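Endo-beta-1,4-glucanase (Bacillus licheniformis, PDB 2JEN) hydrolyses internal beta-1,4-glucosidic bonds in the glucan backbone of plant cell-wall polysaccharides, xyloglucan in particular, as a family 12 endoglucanase. Local coordinates at residues N133-I138 with M157-N162. The protein carries 1 engineered substitution. Sequence-based numbering, arbitrary orientation.
Sequences NAAYDI and MIWLNN. With GLC (alpha-D-glucopyranose), chain B; GLC (alpha-D-glucopyranose), chain C.
Y136 pairs antiparallel with I158 where strands 133-138 and 157-159 run at 157°, and A134 pairs with N161 past a classic beta bulge, in which L160 and N161 both face A134. A134 O therefore accepts two N-H groups: N161 N meets one of its lone pairs, and L160 N, at 2.8 Å, approaches the carbonyl almost head-on. On the glycan side, W159 turns one indole face to N133. N133 CB sits 4.0 Å from the centroid of the six-membered ring, a CH-pi contact, and chi1 of 64° swings the amide, its plane 61° from the ring, so that ND2 also comes over that face, 3.4 Å from W159 CH2. A135 CB makes an off-centre CH-pi contact with the five-membered ring, 3.7 Å from W159 CD1. With an alanine in place of W159, N133 and A135 would probably lose this aromatic surface and a gap would open beside the chain C glucose, though the N133 ND2 bond to E243 OE1 would remain. The extended chi2 of M157 carries SD to the sugars, 3.4 Å from O3 of the chain C glucose, while D137 OD2 approaches C5 of the chain B glucose at 3.2 Å. On the reverse face, Y136 CB packs on I158 CB, and I138 CD1 meets I158 CD1 at 3.9 Å, with I215 and F218 beyond. One face thus lines the glycan cleft and the other the hydrophobic core, as in the beta-jelly-roll sandwich of family 12 glycosidases.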
ATOM      1  N   ASN A 133      12.988 -12.150 -19.066  1.00 10.26           N
ATOM      2  CA  ASN A 133      13.259 -11.869 -20.482  1.00  9.75           C
ATOM      3  C   ASN A 133      12.392 -10.716 -20.967  1.00 10.35           C
ATOM      4  O   ASN A 133      11.577 -10.167 -20.196  1.00 10.58           O
ATOM      5  CB  ASN A 133      13.050 -13.147 -21.318  1.00 10.54           C
ATOM      6  CG  ASN A 133      11.652 -13.662 -21.321  1.00 10.39           C
ATOM      7  OD1 ASN A 133      10.701 -12.873 -21.291  1.00 11.06           O
ATOM      8  ND2 ASN A 133      11.499 -14.990 -21.410  1.00 11.14           N
ATOM      9  N   ALA A 134      12.625 -10.290 -22.209  1.00 10.58           N
ATOM     10  CA  ALA A 134      11.698  -9.453 -22.934  1.00  9.99           C
ATOM     11  C   ALA A 134      11.448 -10.188 -24.239  1.00  9.96           C
ATOM     12  O   ALA A 134      12.417 -10.483 -24.974  1.00 10.91           O
ATOM     13  CB  ALA A 134      12.243  -8.060 -23.183  1.00 11.12           C
ATOM     14  N   ALA A 135      10.211 -10.545 -24.516  1.00  9.47           N
ATOM     15  CA  ALA A 135       9.907 -11.475 -25.584  1.00 10.16           C
ATOM     16  C   ALA A 135       8.560 -11.223 -26.231  1.00 10.42           C
ATOM     17  O   ALA A 135       7.564 -10.973 -25.523  1.00 10.63           O
ATOM     18  CB  ALA A 135       9.948 -12.925 -25.079  1.00 11.64           C
ATOM     19  N   TYR A 136       8.515 -11.350 -27.560  1.00 10.05           N
ATOM     20  CA  TYR A 136       7.274 -11.526 -28.257  1.00  9.84           C
ATOM     21  C   TYR A 136       6.740 -12.917 -28.001  1.00 10.66           C
ATOM     22  O   TYR A 136       7.522 -13.875 -27.916  1.00 10.79           O
ATOM     23  CB  TYR A 136       7.424 -11.367 -29.756  1.00 11.17           C
ATOM     24  CG  TYR A 136       7.569  -9.941 -30.214  1.00 10.48           C
ATOM     25  CD1 TYR A 136       6.455  -9.146 -30.440  1.00 10.62           C
ATOM     26  CD2 TYR A 136       8.833  -9.351 -30.396  1.00 11.33           C
ATOM     27  CE1 TYR A 136       6.585  -7.838 -30.831  1.00 12.15           C
ATOM     28  CE2 TYR A 136       8.966  -8.031 -30.781  1.00 11.56           C
ATOM     29  CZ  TYR A 136       7.831  -7.265 -31.022  1.00 10.79           C
ATOM     30  OH  TYR A 136       7.954  -5.941 -31.436  1.00 14.69           O
ATOM     31  N   ASP A 137       5.426 -13.025 -27.930  1.00 10.30           N
ATOM     32  CA  ASP A 137       4.707 -14.311 -27.848  1.00 11.46           C
ATOM     33  C   ASP A 137       3.614 -14.276 -28.885  1.00 11.49           C
ATOM     34  O   ASP A 137       2.740 -13.389 -28.855  1.00 12.25           O
ATOM     35  CB  ASP A 137       4.123 -14.527 -26.448  1.00 12.36           C
ATOM     36  CG  ASP A 137       3.880 -15.970 -26.082  1.00 16.63           C
ATOM     37  OD1 ASP A 137       4.545 -16.895 -26.587  1.00 18.19           O
ATOM     38  OD2 ASP A 137       3.059 -16.211 -25.207  1.00 18.07           O
ATOM     39  N   ILE A 138       3.732 -15.151 -29.885  1.00 12.42           N
ATOM     40  CA  ILE A 138       2.824 -15.198 -31.011  1.00 12.02           C
ATOM     41  C   ILE A 138       2.059 -16.509 -30.940  1.00 11.12           C
ATOM     42  O   ILE A 138       2.660 -17.577 -30.858  1.00 11.94           O
ATOM     43  CB  ILE A 138       3.614 -15.102 -32.328  1.00 12.50           C
ATOM     44  CG1 ILE A 138       4.435 -13.804 -32.414  1.00 13.82           C
ATOM     45  CG2 ILE A 138       2.696 -15.257 -33.548  1.00 13.74           C
ATOM     46  CD1 ILE A 138       5.903 -13.969 -32.504  1.00 15.68           C
ATOM     47  N   MET A 157       8.055 -17.602 -29.817  1.00 11.05           N
ATOM     48  CA  MET A 157       8.608 -16.582 -28.959  1.00 11.08           C
ATOM     49  C   MET A 157       9.838 -15.966 -29.609  1.00 11.40           C
ATOM     50  O   MET A 157      10.664 -16.667 -30.214  1.00 13.01           O
ATOM     51  CB  MET A 157       9.021 -17.166 -27.623  1.00 11.48           C
ATOM     52  CG  MET A 157       7.942 -17.905 -26.926  1.00 11.76           C
ATOM     53  SD  MET A 157       8.333 -18.142 -25.195  1.00 15.27           S
ATOM     54  CE  MET A 157       7.902 -16.528 -24.511  1.00 16.85           C
ATOM     55  N   ILE A 158       9.992 -14.666 -29.479  1.00 10.81           N
ATOM     56  CA  ILE A 158      11.134 -13.936 -30.014  1.00 11.03           C
ATOM     57  C   ILE A 158      11.683 -13.101 -28.890  1.00 10.26           C
ATOM     58  O   ILE A 158      11.094 -12.061 -28.539  1.00 10.92           O
ATOM     59  CB  ILE A 158      10.782 -13.112 -31.266  1.00 11.83           C
ATOM     60  CG1 ILE A 158      10.077 -13.956 -32.334  1.00 12.16           C
ATOM     61  CG2 ILE A 158      12.056 -12.426 -31.801  1.00 12.56           C
ATOM     62  CD1 ILE A 158       9.595 -13.212 -33.530  1.00 13.64           C
ATOM     63  N   TRP A 159      12.782 -13.538 -28.311  1.00 10.69           N
ATOM     64  CA  TRP A 159      13.361 -12.906 -27.139  1.00  9.91           C
ATOM     65  C   TRP A 159      14.384 -11.843 -27.542  1.00 10.47           C
ATOM     66  O   TRP A 159      15.413 -12.148 -28.161  1.00 12.22           O
ATOM     67  CB  TRP A 159      14.061 -13.892 -26.198  1.00 11.06           C
ATOM     68  CG  TRP A 159      13.248 -15.018 -25.638  1.00 11.09           C
ATOM     69  CD1 TRP A 159      12.149 -15.637 -26.172  1.00 11.94           C
ATOM     70  CD2 TRP A 159      13.567 -15.725 -24.443  1.00 10.24           C
ATOM     71  NE1 TRP A 159      11.742 -16.664 -25.344  1.00 12.45           N
ATOM     72  CE2 TRP A 159      12.609 -16.739 -24.285  1.00 11.54           C
ATOM     73  CE3 TRP A 159      14.567 -15.595 -23.498  1.00 11.28           C
ATOM     74  CZ2 TRP A 159      12.626 -17.624 -23.206  1.00 12.34           C
ATOM     75  CZ3 TRP A 159      14.574 -16.479 -22.409  1.00 12.05           C
ATOM     76  CH2 TRP A 159      13.609 -17.486 -22.301  1.00 11.63           C
ATOM     77  N   LEU A 160      14.096 -10.598 -27.190  1.00 10.58           N
ATOM     78  CA  LEU A 160      15.010  -9.484 -27.381  1.00 10.85           C
ATOM     79  C   LEU A 160      15.924  -9.292 -26.194  1.00 11.88           C
ATOM     80  O   LEU A 160      16.955  -8.635 -26.313  1.00 12.24           O
ATOM     81  CB  LEU A 160      14.229  -8.217 -27.665  1.00 10.97           C
ATOM     82  CG  LEU A 160      13.330  -8.216 -28.886  1.00 11.09           C
ATOM     83  CD1 LEU A 160      12.676  -6.844 -29.105  1.00 12.71           C
ATOM     84  CD2 LEU A 160      14.026  -8.713 -30.171  1.00 13.76           C
ATOM     85  N   ASN A 161      15.544  -9.856 -25.044  1.00 10.82           N
ATOM     86  CA  ASN A 161      16.368  -9.815 -23.854  1.00 11.34           C
ATOM     87  C   ASN A 161      16.278 -11.167 -23.193  1.00 11.86           C
ATOM     88  O   ASN A 161      15.181 -11.705 -23.036  1.00 11.76           O
ATOM     89  CB  ASN A 161      15.862  -8.728 -22.881  1.00 12.01           C
ATOM     90  CG  ASN A 161      16.677  -8.639 -21.584  1.00 11.34           C
ATOM     91  OD1 ASN A 161      16.705  -9.593 -20.807  1.00 13.51           O
ATOM     92  ND2 ASN A 161      17.330  -7.497 -21.360  1.00 12.75           N
ATOM     93  N   ASN A 162      17.431 -11.721 -22.794  1.00 11.86           N
ATOM     94  CA  ASN A 162      17.489 -12.883 -21.916  1.00 11.51           C
ATOM     95  C   ASN A 162      18.373 -12.499 -20.754  1.00 12.88           C
ATOM     96  O   ASN A 162      19.573 -12.205 -20.963  1.00 14.07           O
ATOM     97  CB  ASN A 162      18.078 -14.122 -22.640  1.00 12.24           C
ATOM     98  CG  ASN A 162      18.072 -15.342 -21.799  1.00 13.16           C
ATOM     99  OD1 ASN A 162      17.534 -15.335 -20.684  1.00 14.26           O
ATOM    100  ND2 ASN A 162      18.742 -16.405 -22.273  1.00 15.72           N
TER
HETATM  101  C1  GLC B   1       5.466 -19.469 -23.621  0.50 21.68           C
HETATM  102  C2  GLC B   1       4.461 -20.499 -23.112  0.50 21.90           C
HETATM  103  C3  GLC B   1       3.100 -19.857 -23.062  0.50 20.63           C
HETATM  104  C4  GLC B   1       3.151 -18.688 -22.083  0.50 19.70           C
HETATM  105  C5  GLC B   1       4.213 -17.733 -22.645  0.50 19.02           C
HETATM  106  C6  GLC B   1       4.308 -16.389 -21.912  0.50 17.83           C
HETATM  107  O1  GLC B   1       6.758 -19.989 -23.766  0.50 25.97           O
HETATM  108  O2  GLC B   1       4.296 -21.643 -23.919  0.50 21.91           O
HETATM  109  O3  GLC B   1       2.198 -20.922 -22.757  0.50 21.86           O
HETATM  110  O4  GLC B   1       1.916 -18.008 -22.055  0.50 17.91           O
HETATM  111  O5  GLC B   1       5.464 -18.405 -22.673  0.50 21.15           O
HETATM  112  O6  GLC B   1       4.519 -16.560 -20.527  0.50 14.49           O
HETATM  113  C1  GLC C   2      10.437 -21.839 -19.741  1.00 16.65           C
HETATM  114  C2  GLC C   2      10.583 -20.774 -20.802  1.00 14.05           C
HETATM  115  C3  GLC C   2       9.330 -19.943 -20.935  1.00 15.37           C
HETATM  116  C4  GLC C   2       8.068 -20.804 -21.027  1.00 16.78           C
HETATM  117  C5  GLC C   2       8.112 -21.878 -19.927  1.00 17.30           C
HETATM  118  C6  GLC C   2       6.935 -22.839 -20.071  1.00 20.87           C
HETATM  119  O2  GLC C   2      11.646 -19.916 -20.446  1.00 15.17           O
HETATM  120  O3  GLC C   2       9.435 -19.162 -22.097  1.00 15.22           O
HETATM  121  O4  GLC C   2       6.909 -19.976 -20.939  1.00 17.82           O
HETATM  122  O5  GLC C   2       9.295 -22.633 -20.052  1.00 17.36           O
HETATM  123  O6  GLC C   2       6.810 -23.603 -18.870  1.00 22.66           O